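Local coordinates for heme-binding protein A (Haemophilus parasuis 29755, PDB 3TPA) that probably binds glutathione outside the cytoplasm as a family 5 solute-binding protein, despite its name as a heme-binding protein, at residues W393-F396 with N397-R401; P179-L182 with D183-I187; D457-T460 with R461-L464; A372-I375 with Q376-A380. The protein carries 1 engineered substitution. All blocks are in the same frame, centred on the assembly; numbering follows the deposited sequence.

Interaction 1: W393-F396 with N397-R401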
loop_
_atom_site.group_PDB
_atom_site.type_symbol
_atom_site.label_atom_id
_atom_site.label_comp_id
_atom_site.label_asym_id
_atom_site.label_seq_id
_atom_site.Cartn_x
_atom_site.Cartn_y
_atom_site.Cartn_z
ATOM N N TRP A 393 -15.485 13.557 -8.916
ATOM C CA TRP A 393 -14.544 12.990 -7.939
ATOM C C TRP A 393 -14.479 13.798 -6.650
ATOM O O TRP A 393 -14.752 13.267 -5.572
ATOM C CB TRP A 393 -13.149 12.867 -8.567
ATOM C CG TRP A 393 -12.076 12.188 -7.733
ATOM C CD1 TRP A 393 -10.795 12.632 -7.542
ATOM C CD2 TRP A 393 -12.178 10.946 -7.016
ATOM N NE1 TRP A 393 -10.099 11.751 -6.749
ATOM C CE2 TRP A 393 -10.920 10.706 -6.416
ATOM C CE3 TRP A 393 -13.204 10.018 -6.820
ATOM C CZ2 TRP A 393 -10.669 9.586 -5.629
ATOM C CZ3 TRP A 393 -12.948 8.902 -6.044
ATOM C CH2 TRP A 393 -11.693 8.697 -5.457
ATOM N N ALA A 394 -14.135 15.078 -6.752
ATOM C CA ALA A 394 -14.000 15.911 -5.563
ATOM C C ALA A 394 -15.274 16.007 -4.729
ATOM O O ALA A 394 -15.203 15.967 -3.502
ATOM C CB ALA A 394 -13.498 17.309 -5.934
ATOM N N ASP A 395 -16.430 16.136 -5.386
ATOM C CA ASP A 395 -17.703 16.241 -4.673
ATOM C C ASP A 395 -18.018 14.938 -3.970
ATOM O O ASP A 395 -18.421 14.925 -2.812
ATOM C CB ASP A 395 -18.866 16.591 -5.615
ATOM C CG ASP A 395 -18.869 18.051 -6.027
ATOM O OD1 ASP A 395 -18.320 18.880 -5.276
ATOM O OD2 ASP A 395 -19.420 18.368 -7.107
ATOM N N PHE A 396 -17.837 13.851 -4.705
ATOM C CA PHE A 396 -18.065 12.496 -4.212
ATOM C C PHE A 396 -17.338 12.316 -2.888
ATOM O O PHE A 396 -17.917 11.893 -1.889
ATOM C CB PHE A 396 -17.550 11.503 -5.261
ATOM C CG PHE A 396 -17.555 10.057 -4.818
ATOM C CD1 PHE A 396 -18.717 9.310 -4.844
ATOM C CD2 PHE A 396 -16.370 9.440 -4.411
ATOM C CE1 PHE A 396 -18.712 7.970 -4.454
ATOM C CE2 PHE A 396 -16.348 8.107 -4.022
ATOM C CZ PHE A 396 -17.521 7.370 -4.051
ATOM N N ASN A 397 -16.061 12.664 -2.881
ATOM C CA ASN A 397 -15.252 12.542 -1.676
ATOM C C ASN A 397 -15.605 13.511 -0.557
ATOM O O ASN A 397 -15.658 13.117 0.596
ATOM C CB ASN A 397 -13.767 12.669 -2.009
ATOM C CG ASN A 397 -13.229 11.427 -2.668
ATOM O OD1 ASN A 397 -13.592 10.316 -2.288
ATOM N ND2 ASN A 397 -12.378 11.601 -3.667
ATOM N N LYS A 398 -15.824 14.779 -0.885
ATOM C CA LYS A 398 -16.065 15.770 0.161
ATOM C C LYS A 398 -17.429 15.565 0.813
ATOM O O LYS A 398 -17.564 15.643 2.027
ATOM C CB LYS A 398 -15.932 17.196 -0.374
ATOM C CG LYS A 398 -16.009 18.253 0.708
ATOM C CD LYS A 398 -15.876 19.647 0.117
ATOM C CE LYS A 398 -15.871 20.700 1.222
ATOM N NZ LYS A 398 -15.980 22.077 0.674
ATOM N N ARG A 399 -18.442 15.274 0.013
ATOM C CA ARG A 399 -19.771 15.099 0.598
ATOM C C ARG A 399 -19.947 13.744 1.261
ATOM O O ARG A 399 -20.878 13.542 2.029
ATOM C CB ARG A 399 -20.864 15.325 -0.438
ATOM C CG ARG A 399 -20.841 16.711 -1.027
ATOM C CD ARG A 399 -21.901 16.850 -2.080
ATOM N NE ARG A 399 -21.671 18.038 -2.882
ATOM C CZ ARG A 399 -22.507 18.474 -3.814
ATOM N NH1 ARG A 399 -23.629 17.815 -4.050
ATOM N NH2 ARG A 399 -22.221 19.568 -4.497
ATOM N N THR A 400 -19.063 12.808 0.950
ATOM C CA THR A 400 -19.066 11.542 1.658
ATOM C C THR A 400 -18.479 11.769 3.053
ATOM O O THR A 400 -19.089 11.388 4.055
ATOM C CB THR A 400 -18.290 10.448 0.902
ATOM O OG1 THR A 400 -19.033 10.046 -0.253
ATOM C CG2 THR A 400 -18.087 9.229 1.788
ATOM N N ARG A 401 -17.298 12.396 3.110
ATOM C CA ARG A 401 -16.663 12.707 4.383
ATOM C C ARG A 401 -17.613 13.492 5.292
ATOM O O ARG A 401 -17.657 13.273 6.499
ATOM C CB ARG A 401 -15.352 13.476 4.160
ATOM C CG ARG A 401 -14.299 12.669 3.400
ATOM C CD ARG A 401 -12.953 13.388 3.331
ATOM N NE ARG A 401 -12.958 14.525 2.413
ATOM C CZ ARG A 401 -12.398 14.522 1.203
ATOM N NH1 ARG A 401 -11.780 13.443 0.748
ATOM N NH2 ARG A 401 -12.448 15.606 0.443
HETATM O O HOH W 1 -12.765 16.142 -2.114
#

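Interaction 2: P179-L182 with D183-I187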
loop_
_atom_site.group_PDB
_atom_site.type_symbol
_atom_site.label_atom_id
_atom_site.label_comp_id
_atom_site.label_asym_id
_atom_site.label_seq_id
_atom_site.Cartn_x
_atom_site.Cartn_y
_atom_site.Cartn_z
ATOM N N PRO A 179 21.542 21.109 -5.906
ATOM C CA PRO A 179 20.976 20.141 -4.958
ATOM C C PRO A 179 19.925 19.268 -5.630
ATOM O O PRO A 179 19.656 18.152 -5.160
ATOM C CB PRO A 179 20.329 21.029 -3.888
ATOM C CG PRO A 179 20.054 22.317 -4.583
ATOM C CD PRO A 179 21.197 22.496 -5.548
ATOM N N GLU A 180 19.334 19.768 -6.711
ATOM C CA GLU A 180 18.333 18.999 -7.443
ATOM C C GLU A 180 18.889 17.659 -7.892
ATOM O O GLU A 180 18.166 16.682 -8.019
ATOM C CB GLU A 180 17.810 19.778 -8.654
ATOM C CG GLU A 180 16.666 20.723 -8.323
ATOM C CD GLU A 180 17.118 21.920 -7.506
ATOM O OE1 GLU A 180 18.285 22.354 -7.669
ATOM O OE2 GLU A 180 16.301 22.430 -6.707
ATOM N N THR A 181 20.189 17.616 -8.118
ATOM C CA THR A 181 20.815 16.411 -8.627
ATOM C C THR A 181 20.603 15.237 -7.669
ATOM O O THR A 181 20.647 14.077 -8.081
ATOM C CB THR A 181 22.301 16.627 -8.895
ATOM O OG1 THR A 181 22.452 17.640 -9.894
ATOM C CG2 THR A 181 22.948 15.357 -9.395
ATOM N N LEU A 182 20.375 15.546 -6.394
ATOM C CA LEU A 182 20.177 14.515 -5.382
ATOM C C LEU A 182 18.961 13.691 -5.754
ATOM O O LEU A 182 18.937 12.475 -5.567
ATOM C CB LEU A 182 19.970 15.134 -3.991
ATOM C CG LEU A 182 19.977 14.175 -2.789
ATOM C CD1 LEU A 182 21.373 13.649 -2.472
ATOM C CD2 LEU A 182 19.392 14.850 -1.574
ATOM N N ASP A 183 17.954 14.360 -6.300
ATOM C CA ASP A 183 16.705 13.691 -6.632
ATOM C C ASP A 183 16.705 13.089 -8.041
ATOM O O ASP A 183 15.985 12.137 -8.310
ATOM C CB ASP A 183 15.535 14.661 -6.466
ATOM C CG ASP A 183 15.374 15.128 -5.047
ATOM O OD1 ASP A 183 15.367 14.265 -4.145
ATOM O OD2 ASP A 183 15.274 16.355 -4.829
ATOM N N GLN A 184 17.529 13.634 -8.929
ATOM C CA GLN A 184 17.498 13.243 -10.337
ATOM C C GLN A 184 18.532 12.199 -10.700
ATOM O O GLN A 184 18.342 11.450 -11.651
ATOM C CB GLN A 184 17.680 14.468 -11.237
ATOM C CG GLN A 184 16.555 15.480 -11.107
ATOM C CD GLN A 184 16.917 16.811 -11.718
ATOM O OE1 GLN A 184 17.973 16.956 -12.329
ATOM N NE2 GLN A 184 16.045 17.794 -11.554
ATOM N N GLN A 185 19.629 12.159 -9.949
ATOM C CA GLN A 185 20.698 11.196 -10.201
ATOM C C GLN A 185 20.956 10.442 -8.910
ATOM O O GLN A 185 21.881 10.763 -8.161
ATOM C CB GLN A 185 21.970 11.910 -10.663
ATOM C CG GLN A 185 21.713 12.986 -11.693
ATOM C CD GLN A 185 21.432 12.417 -13.062
ATOM O OE1 GLN A 185 21.806 11.280 -13.361
ATOM N NE2 GLN A 185 20.771 13.205 -13.907
ATOM N N PRO A 186 20.120 9.434 -8.638
ATOM C CA PRO A 186 20.117 8.796 -7.314
ATOM C C PRO A 186 21.389 8.021 -6.999
ATOM O O PRO A 186 21.945 7.338 -7.858
ATOM C CB PRO A 186 18.897 7.859 -7.375
ATOM C CG PRO A 186 18.658 7.637 -8.860
ATOM C CD PRO A 186 19.050 8.927 -9.514
ATOM N N ILE A 187 21.840 8.154 -5.755
ATOM C CA ILE A 187 23.010 7.454 -5.231
ATOM C C ILE A 187 22.535 6.800 -3.951
ATOM O O ILE A 187 22.012 7.472 -3.068
ATOM C CB ILE A 187 24.147 8.442 -4.879
ATOM C CG1 ILE A 187 24.911 8.876 -6.134
ATOM C CG2 ILE A 187 25.100 7.853 -3.828
ATOM C CD1 ILE A 187 25.682 7.749 -6.804
HETATM O O HOH W 2 20.411 10.375 -4.291
#

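Interaction 3: D457-T460 with R461-L464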
loop_
_atom_site.group_PDB
_atom_site.type_symbol
_atom_site.label_atom_id
_atom_site.label_comp_id
_atom_site.label_asym_id
_atom_site.label_seq_id
_atom_site.Cartn_x
_atom_site.Cartn_y
_atom_site.Cartn_z
ATOM N N ASP A 457 3.854 -7.062 21.386
ATOM C CA ASP A 457 3.823 -8.493 21.153
ATOM C C ASP A 457 2.853 -8.879 20.045
ATOM O O ASP A 457 1.679 -8.518 20.079
ATOM C CB ASP A 457 3.465 -9.230 22.439
ATOM C CG ASP A 457 3.489 -10.725 22.268
ATOM O OD1 ASP A 457 4.582 -11.248 21.990
ATOM O OD2 ASP A 457 2.432 -11.371 22.427
ATOM N N THR A 458 3.348 -9.630 19.065
ATOM C CA THR A 458 2.569 -9.924 17.859
ATOM C C THR A 458 1.293 -10.705 18.134
ATOM O O THR A 458 0.215 -10.300 17.711
ATOM C CB THR A 458 3.392 -10.687 16.822
ATOM O OG1 THR A 458 4.551 -9.918 16.486
ATOM C CG2 THR A 458 2.557 -10.919 15.562
ATOM N N GLN A 459 1.404 -11.826 18.836
ATOM C CA GLN A 459 0.215 -12.633 19.110
ATOM C C GLN A 459 -0.780 -11.916 20.026
ATOM O O GLN A 459 -1.978 -12.153 19.967
ATOM C CB GLN A 459 0.583 -14.004 19.689
ATOM C CG GLN A 459 1.228 -14.944 18.681
ATOM C CD GLN A 459 0.489 -14.985 17.342
ATOM O OE1 GLN A 459 -0.708 -15.274 17.279
ATOM N NE2 GLN A 459 1.210 -14.696 16.266
ATOM N N THR A 460 -0.283 -11.050 20.892
ATOM C CA THR A 460 -1.193 -10.326 21.763
ATOM C C THR A 460 -2.003 -9.344 20.916
ATOM O O THR A 460 -3.218 -9.228 21.102
ATOM C CB THR A 460 -0.468 -9.615 22.945
ATOM O OG1 THR A 460 0.227 -10.588 23.738
ATOM C CG2 THR A 460 -1.484 -8.889 23.849
ATOM N N ARG A 461 -1.328 -8.674 19.973
ATOM C CA ARG A 461 -1.985 -7.786 19.002
ATOM C C ARG A 461 -3.033 -8.520 18.153
ATOM O O ARG A 461 -4.143 -8.024 17.934
ATOM C CB ARG A 461 -0.961 -7.156 18.053
ATOM C CG ARG A 461 0.114 -6.307 18.707
ATOM C CD ARG A 461 0.951 -5.591 17.648
ATOM N NE ARG A 461 0.187 -4.502 17.060
ATOM C CZ ARG A 461 0.214 -4.145 15.786
ATOM N NH1 ARG A 461 0.988 -4.771 14.907
ATOM N NH2 ARG A 461 -0.541 -3.134 15.393
ATOM N N ALA A 462 -2.672 -9.703 17.669
ATOM C CA ALA A 462 -3.558 -10.454 16.793
ATOM C C ALA A 462 -4.890 -10.763 17.465
ATOM O O ALA A 462 -5.950 -10.622 16.858
ATOM C CB ALA A 462 -2.888 -11.727 16.315
ATOM N N LYS A 463 -4.840 -11.176 18.724
ATOM C CA LYS A 463 -6.060 -11.479 19.460
ATOM C C LYS A 463 -6.889 -10.217 19.683
ATOM O O LYS A 463 -8.110 -10.236 19.585
ATOM C CB LYS A 463 -5.744 -12.150 20.794
ATOM C CG LYS A 463 -5.120 -13.536 20.651
ATOM C CD LYS A 463 -5.139 -14.284 21.984
ATOM C CE LYS A 463 -4.292 -15.551 21.943
ATOM N NZ LYS A 463 -2.833 -15.255 21.999
ATOM N N LEU A 464 -6.221 -9.113 19.975
ATOM C CA LEU A 464 -6.935 -7.858 20.163
ATOM C C LEU A 464 -7.647 -7.466 18.864
ATOM O O LEU A 464 -8.815 -7.077 18.885
ATOM C CB LEU A 464 -5.981 -6.749 20.633
ATOM C CG LEU A 464 -5.446 -6.835 22.073
ATOM C CD1 LEU A 464 -4.361 -5.795 22.290
ATOM C CD2 LEU A 464 -6.560 -6.666 23.120
#

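Interaction 4: A372-I375 with Q376-A380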
loop_
_atom_site.group_PDB
_atom_site.type_symbol
_atom_site.label_atom_id
_atom_site.label_comp_id
_atom_site.label_asym_id
_atom_site.label_seq_id
_atom_site.Cartn_x
_atom_site.Cartn_y
_atom_site.Cartn_z
ATOM N N ALA A 372 -22.515 -1.080 -8.209
ATOM C CA ALA A 372 -23.728 -0.397 -7.766
ATOM C C ALA A 372 -25.002 -0.986 -8.392
ATOM O O ALA A 372 -26.034 -1.107 -7.730
ATOM C CB ALA A 372 -23.629 1.107 -8.053
ATOM N N GLU A 373 -24.935 -1.328 -9.676
ATOM C CA GLU A 373 -26.115 -1.827 -10.390
ATOM C C GLU A 373 -26.577 -3.172 -9.847
ATOM O O GLU A 373 -27.774 -3.416 -9.685
ATOM C CB GLU A 373 -25.827 -1.944 -11.897
ATOM C CG GLU A 373 -25.848 -0.622 -12.621
ATOM C CD GLU A 373 -25.308 -0.715 -14.035
ATOM O OE1 GLU A 373 -24.870 -1.813 -14.444
ATOM O OE2 GLU A 373 -25.308 0.321 -14.735
ATOM N N ILE A 374 -25.623 -4.053 -9.577
ATOM C CA ILE A 374 -25.945 -5.392 -9.073
ATOM C C ILE A 374 -26.627 -5.277 -7.720
ATOM O O ILE A 374 -27.669 -5.895 -7.450
ATOM C CB ILE A 374 -24.669 -6.252 -8.933
ATOM C CG1 ILE A 374 -24.154 -6.652 -10.317
ATOM C CG2 ILE A 374 -24.930 -7.502 -8.078
ATOM C CD1 ILE A 374 -22.750 -7.145 -10.300
ATOM N N ILE A 375 -26.044 -4.453 -6.866
ATOM C CA ILE A 375 -26.602 -4.231 -5.538
ATOM C C ILE A 375 -27.985 -3.595 -5.617
ATOM O O ILE A 375 -28.904 -4.037 -4.953
ATOM C CB ILE A 375 -25.651 -3.379 -4.689
ATOM C CG1 ILE A 375 -24.528 -4.265 -4.160
ATOM C CG2 ILE A 375 -26.379 -2.754 -3.532
ATOM C CD1 ILE A 375 -23.163 -3.685 -4.388
ATOM N N GLN A 376 -28.131 -2.571 -6.452
ATOM C CA GLN A 376 -29.432 -1.937 -6.659
ATOM C C GLN A 376 -30.539 -2.958 -6.997
ATOM O O GLN A 376 -31.646 -2.874 -6.458
ATOM C CB GLN A 376 -29.340 -0.877 -7.760
ATOM C CG GLN A 376 -30.671 -0.258 -8.159
ATOM C CD GLN A 376 -30.519 0.713 -9.326
ATOM O OE1 GLN A 376 -29.913 0.384 -10.341
ATOM N NE2 GLN A 376 -31.052 1.916 -9.176
ATOM N N ALA A 377 -30.235 -3.916 -7.873
ATOM C CA ALA A 377 -31.229 -4.907 -8.325
ATOM C C ALA A 377 -31.653 -5.870 -7.231
ATOM O O ALA A 377 -32.832 -6.225 -7.129
ATOM C CB ALA A 377 -30.710 -5.698 -9.540
ATOM N N ASP A 378 -30.696 -6.317 -6.421
ATOM C CA ASP A 378 -31.018 -7.196 -5.296
ATOM C C ASP A 378 -31.718 -6.421 -4.188
ATOM O O ASP A 378 -32.719 -6.875 -3.635
ATOM C CB ASP A 378 -29.769 -7.906 -4.767
ATOM C CG ASP A 378 -29.292 -9.005 -5.702
ATOM O OD1 ASP A 378 -30.160 -9.643 -6.330
ATOM O OD2 ASP A 378 -28.064 -9.228 -5.819
ATOM N N TRP A 379 -31.205 -5.243 -3.860
ATOM C CA TRP A 379 -31.853 -4.447 -2.830
ATOM C C TRP A 379 -33.324 -4.174 -3.189
ATOM O O TRP A 379 -34.195 -4.205 -2.322
ATOM C CB TRP A 379 -31.087 -3.148 -2.560
ATOM C CG TRP A 379 -29.796 -3.328 -1.760
ATOM C CD1 TRP A 379 -29.205 -4.505 -1.390
ATOM C CD2 TRP A 379 -28.964 -2.286 -1.233
ATOM N NE1 TRP A 379 -28.047 -4.261 -0.691
ATOM C CE2 TRP A 379 -27.876 -2.906 -0.578
ATOM C CE3 TRP A 379 -29.025 -0.888 -1.268
ATOM C CZ2 TRP A 379 -26.866 -2.179 0.052
ATOM C CZ3 TRP A 379 -28.015 -0.163 -0.656
ATOM C CH2 TRP A 379 -26.952 -0.812 0.003
ATOM N N ALA A 380 -33.600 -3.919 -4.465
ATOM C CA ALA A 380 -34.972 -3.648 -4.915
ATOM C C ALA A 380 -35.914 -4.801 -4.594
ATOM O O ALA A 380 -37.063 -4.590 -4.192
ATOM C CB ALA A 380 -35.002 -3.351 -6.409
HETATM O O HOH W 3 -29.873 -2.174 -11.103
#

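Interaction 1: W393-F396 with N397-R401
Asn397 sets its side-chain amide over one face of the Trp393 indole, one helical turn back along helix 393-401. The nitrogen ND2 does the touching: it stands 3.1 Å above the ring plane near its centre, with CE2 of Trp393 3.2 Å from ND2 of Asn397. Ring and amide planes lie 73° apart, so the amide is steeply upright on the indole. Trp393 was modelled in two conformers; the overlap is described for one, and how far the other keeps it is left open. With CG anti to the backbone N and beside the carbonyl carbon (chi1 -175°), the indole comes under the amide of Asn397 although CB itself leads off. The oxygen OD1 of Asn397 instead lies 3.6 Å from CD2 of Phe396.

At the next turn Thr400 suits a buried place: its OG1 gives a 2.7 Å hydrogen bond to Phe396 O, the carbonyl that also receives a weak bond from Thr400 N. The same hydroxyl meets Tyr410 OH, while Phe396 packs its ring against Tyr410 and touches Trp356 of strand 351-356.

Asp395 and Arg399 run side by side. NH2 of Arg399 stays 4.0 Å from OD2 of Asp395, and because that oxygen lies well out of the guanidinium plane, no N-H aims at it. The attraction there is probably a diffuse one between charges, whereas the polarised amide over the indole's electron-rich face is likely to add a weak electrostatic pull.

Interaction 2: P179-L182 with D183-I187
Thr181 and Gln185 meet through aliphatic atoms: the methyl CG2 of Thr181 lies 3.5 Å from CG of Gln185, the two side chains crossing at a slant. The methyl is delivered by the threonine torsion (chi1 -62°), which puts CG2 anti to the backbone N and leaves OG1 beside it, within weak hydrogen-bonding distance of Lys178 O. One residue earlier on each side, the extended side chain of Gln184 runs past Glu180, its NE2 3.9 Å from CB of Glu180, and its CG lies 3.7 Å from O of Glu180.

Beneath these side chains lies a short helix of mixed bonding. Glu180 O accepts both Asp183 N, at 2.9 Å, and Gln184 N, at 3.2 Å; the first donor stands 49° above the carbonyl plane, the second lies in it. Gln185 N closes on Thr181 O at 2.9 Å, and there the helix stops, for Gln185 is the first residue to leave helical torsions. Pro186 suits the exit, since it has no N-H to offer a further turn. A water then takes over, donating to Leu182 O and accepting from Ile187 N.

Farther out, the carboxylate of Asp183 finds its partners outside the turn: OD1 meets Arg103 in a salt bridge and Ser22 in a hydrogen bond, while OD2 takes Ser115 OG. Leu182 lies against Phe99 of helix 94-105 and Tyr169 of helix 167-175, and Gln185 and Pro186 touch Phe194, so the turn is wedged between those helices and strand 192-194.

Interaction 3: D457-T460 with R461-L464
Arg461 lays the aliphatic start of its side chain against the backbone of Asp457, with CG of Arg461 3.0 Å from O of Asp457, the same carbonyl that accepts Arg461 N. CG sits beside the backbone N (chi1 -60°), which explains how it comes to lie on that oxygen. Beyond CG the chain bends at chi3 (74°) and carries the guanidinium off the helix, where NH1 forms a salt bridge with Asp418 and NE bonds Ala452 O.

Asp457 is the N-cap of helix 458-475. Its carboxylate swings round to Thr460: OD2 accepts Thr460 N at 3.1 Å, from above the carboxylate plane, and Thr460 OG1 at 2.7 Å, on the anti side. Threonine suits this third position of the helix because its hydroxyl stands beside its own N-H, and one carboxylate oxygen can serve both.

Farther along, Leu464 CG rests 3.4 Å from Thr460 O, and Lys463 passes its CG over Gln459 O at 3.5 Å before bending back at chi4, so that alkyl carbons border carbonyls already engaged in the helix. Leu464 also packs on Leu448 and Ala452 of helix 443-453, a hydrophobic side to an otherwise largely exposed turn.

An N-H at the first turn of a helix lacks a carbonyl ahead of it, and the aspartate supplies one acceptor for it; its negative charge is probably also favoured by the helix's positive N-terminal end.

Interaction 4: A372-I375 with Q376-A380
Helix 368-381, the helical connection of a beta-alpha-beta unit between strands 351-356 and 384-389, keeps regular i to i+4 bonding here, Trp379 N meeting Ile375 O at 2.8 Å and nearly straight. Ile375 lies side by side with Trp379 and carries the contact. Its CG2 methyl, anti to the backbone N, makes a CH-pi contact over the face of the five-membered ring, 3.5 Å from CG2 of Ile375 to the centroid of that Trp379 ring. With the methyl only 18° off the ring normal, it sits squarely above the indole. A branched aliphatic residue suits this place because CG2 can reach the ring while CG1 goes another way.

Trp379 is buried; its NE1 donates to Leu292 O, which, with the methyl over its face, helps to hold the indole's rotation, and the ring also lies near Val384 and Ile355. Ile375 packs on Ile355 as well and on Ile301 of helix 298-306, and Ile374 touches that same helix, so this face of the helix bridges the sheet and a neighbouring helix.

Gln376 extends its chain with CG anti to the backbone N (chi1 174°), and NE2 reaches Ala386 O on strand 384-389. On another side of the helix OD1 of Asp378 forms a salt bridge with Lys381. One water bridges backbone and side chain across the turn: it donates to Glu373 O at 2.8 Å and to OE1 of Gln376 at 2.7 Å.

From the N terminus the contacts come as interaction 2, 4, 1 and 3. Each is a local contact between residues three to five apart in one continuous stretch, so none spans a long loop, and none nests in or crosses another. Interaction 2 closes shortly before strand 192-194, which belongs to a different sheet from the one that the helices of the other three join. Interactions 4 and 1, with centres about 22 Å apart, lie either side of strand 384-389 in the chain; the helices 368-381 and 393-401 link parallel strands of one mixed sheet. Helix 458-475, bearing interaction 3, leads into strand 478-491 of that sheet. Interactions 2 and 4 are on opposite sides of the chain's centre.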